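Long-range contact in cryptochrome DASH, chloroplastic/mitochondrial (Arabidopsis thaliana, PDB 2IJG), which repairs cyclobutane pyrimidine dimers in single-stranded DNA as an FAD- and folate-containing photolyase and may also serve as a photoreceptor: residues A[41-46]-A[139-144]. Sequence-based numbering, arbitrary orientation.
Sequences GVTILW and TVFAHK
Segments 41-46 and 139-144 pair as parallel strands, their short strand axes 24° apart in direction and 4.6 Å at closest approach, with Ile44 abreast of Val140 and Leu45 of Phe141. Three backbone hydrogen bonds form the ladder: Ile44 N gives to Thr139 O almost straight (178° at the hydrogen), Phe141 N to Ile44 O at 2.7 Å, and Trp46 N to Phe141 O at 2.8 Å. Ile44 O also receives a CA-H...O contact from Val140 CA.

On one face, Thr43 and Thr139 share a hydroxyl-hydroxyl hydrogen bond, OG1 to OG1 3.0 Å. Thr43 holds OG1 anti to its backbone N (chi1 -178°), which carries the oxygen across to the neighbouring strand; the same atom lies in the plane of the Phe141 ring at its edge, 3.3 Å from CD1. Leu45 reaches over with CD2 to 3.7 Å from Phe141 O, and helix 57-64 packs on this face through Leu59 against Leu45 and Ala62 against Phe141.

The other face carries Ile44, Val140, Trp46 and Ala142. Val140 spans two neighbours with its two methyls, CG2 touching Ile44 CB at 3.9 Å and CG1 approaching Trp46 CB. The indole of Trp46 meets the Ala142 methyl obliquely, CE3 to CB 3.5 Å. Helix 124-134 covers this side, Leu131 on Ile44 and Leu128 on Trp46.

These are neighbouring inner strands of the parallel five-stranded sheet, order 3-2-1-4-5, in the Rossmann-like alpha/beta domain of photolyases, with helices on both faces. Three amides donate across the strands amid mainly apolar packing, and the buried Thr43 OG1 has the Thr139 hydroxyl as a partner, either being a possible donor, so a polar atom is accommodated beside the Phe141 edge.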
loop_
_atom_site.group_PDB
_atom_site.type_symbol
_atom_site.label_atom_id
_atom_site.label_comp_id
_atom_site.label_asym_id
_atom_site.label_seq_id
_atom_site.Cartn_x
_atom_site.Cartn_y
_atom_site.Cartn_z
ATOM N N GLY A 41 28.206 -4.008 -19.763
ATOM C CA GLY A 41 27.191 -3.358 -20.568
ATOM C C GLY A 41 26.185 -2.533 -19.787
ATOM O O GLY A 41 26.286 -2.376 -18.568
ATOM N N VAL A 42 25.204 -2.007 -20.506
ATOM C CA VAL A 42 24.167 -1.181 -19.915
ATOM C C VAL A 42 22.933 -1.991 -19.545
ATOM O O VAL A 42 22.614 -2.988 -20.191
ATOM C CB VAL A 42 23.736 -0.066 -20.893
ATOM C CG1 VAL A 42 22.577 0.721 -20.315
ATOM C CG2 VAL A 42 24.909 0.849 -21.179
ATOM N N THR A 43 22.248 -1.558 -18.493
ATOM C CA THR A 43 21.024 -2.212 -18.053
ATOM C C THR A 43 20.028 -1.150 -17.622
ATOM O O THR A 43 20.408 -0.114 -17.073
ATOM C CB THR A 43 21.260 -3.168 -16.866
ATOM O OG1 THR A 43 20.025 -3.813 -16.526
ATOM C CG2 THR A 43 21.774 -2.407 -15.654
ATOM N N ILE A 44 18.753 -1.410 -17.884
ATOM C CA ILE A 44 17.699 -0.483 -17.513
ATOM C C ILE A 44 16.965 -1.029 -16.302
ATOM O O ILE A 44 16.603 -2.207 -16.266
ATOM C CB ILE A 44 16.689 -0.292 -18.659
ATOM C CG1 ILE A 44 17.394 0.330 -19.866
ATOM C CG2 ILE A 44 15.520 0.579 -18.183
ATOM C CD1 ILE A 44 16.507 0.508 -21.086
ATOM N N LEU A 45 16.770 -0.172 -15.306
ATOM C CA LEU A 45 16.068 -0.545 -14.087
ATOM C C LEU A 45 14.720 0.170 -14.140
ATOM O O LEU A 45 14.650 1.388 -13.986
ATOM C CB LEU A 45 16.847 -0.075 -12.857
ATOM C CG LEU A 45 16.771 -0.857 -11.541
ATOM C CD1 LEU A 45 16.785 0.140 -10.399
ATOM C CD2 LEU A 45 15.527 -1.724 -11.474
ATOM N N TRP A 46 13.662 -0.597 -14.371
ATOM C CA TRP A 46 12.299 -0.076 -14.464
ATOM C C TRP A 46 11.622 -0.240 -13.101
ATOM O O TRP A 46 11.363 -1.358 -12.669
ATOM C CB TRP A 46 11.576 -0.853 -15.571
ATOM C CG TRP A 46 10.101 -0.723 -15.625
ATOM C CD1 TRP A 46 9.358 0.398 -15.385
ATOM C CD2 TRP A 46 9.178 -1.742 -16.020
ATOM N NE1 TRP A 46 8.025 0.138 -15.608
ATOM C CE2 TRP A 46 7.887 -1.169 -15.998
ATOM C CE3 TRP A 46 9.318 -3.088 -16.392
ATOM C CZ2 TRP A 46 6.740 -1.894 -16.334
ATOM C CZ3 TRP A 46 8.180 -3.810 -16.726
ATOM C CH2 TRP A 46 6.906 -3.209 -16.695
ATOM N N THR A 139 19.654 -5.682 -20.715
ATOM C CA THR A 139 18.494 -6.139 -19.978
ATOM C C THR A 139 17.672 -5.019 -19.363
ATOM O O THR A 139 18.108 -3.869 -19.276
ATOM C CB THR A 139 18.921 -7.056 -18.833
ATOM O OG1 THR A 139 19.875 -6.366 -18.015
ATOM C CG2 THR A 139 19.548 -8.335 -19.369
ATOM N N VAL A 140 16.467 -5.378 -18.946
ATOM C CA VAL A 140 15.569 -4.455 -18.275
ATOM C C VAL A 140 15.121 -5.194 -17.026
ATOM O O VAL A 140 14.422 -6.206 -17.121
ATOM C CB VAL A 140 14.326 -4.118 -19.123
ATOM C CG1 VAL A 140 13.313 -3.364 -18.271
ATOM C CG2 VAL A 140 14.722 -3.274 -20.320
ATOM N N PHE A 141 15.559 -4.713 -15.866
ATOM C CA PHE A 141 15.188 -5.318 -14.590
ATOM C C PHE A 141 13.979 -4.613 -13.985
ATOM O O PHE A 141 13.764 -3.424 -14.216
ATOM C CB PHE A 141 16.346 -5.253 -13.586
ATOM C CG PHE A 141 17.415 -6.279 -13.823
ATOM C CD1 PHE A 141 18.451 -6.037 -14.718
ATOM C CD2 PHE A 141 17.377 -7.500 -13.155
ATOM C CE1 PHE A 141 19.432 -6.994 -14.946
ATOM C CE2 PHE A 141 18.355 -8.468 -13.377
ATOM C CZ PHE A 141 19.385 -8.212 -14.274
ATOM N N ALA A 142 13.205 -5.358 -13.202
ATOM C CA ALA A 142 12.011 -4.830 -12.546
ATOM C C ALA A 142 11.419 -5.939 -11.691
ATOM O O ALA A 142 11.771 -7.106 -11.863
ATOM C CB ALA A 142 10.987 -4.376 -13.586
ATOM N N HIS A 143 10.528 -5.580 -10.773
ATOM C CA HIS A 143 9.897 -6.582 -9.926
ATOM C C HIS A 143 8.679 -7.187 -10.612
ATOM O O HIS A 143 7.989 -6.524 -11.390
ATOM C CB HIS A 143 9.476 -5.983 -8.579
ATOM C CG HIS A 143 10.582 -5.910 -7.572
ATOM N ND1 HIS A 143 11.295 -4.756 -7.329
ATOM C CD2 HIS A 143 11.100 -6.853 -6.749
ATOM C CE1 HIS A 143 12.203 -4.990 -6.398
ATOM N NE2 HIS A 143 12.105 -6.254 -6.028
ATOM N N LYS A 144 8.434 -8.457 -10.321
ATOM C CA LYS A 144 7.304 -9.188 -10.874
ATOM C C LYS A 144 6.032 -8.786 -10.128
ATOM O O LYS A 144 6.031 -8.699 -8.900
ATOM C CB LYS A 144 7.532 -10.693 -10.704
ATOM C CG LYS A 144 6.407 -11.578 -11.230
ATOM C CD LYS A 144 6.520 -11.787 -12.732
ATOM C CE LYS A 144 5.347 -12.592 -13.274
ATOM N NZ LYS A 144 4.074 -11.831 -13.138
#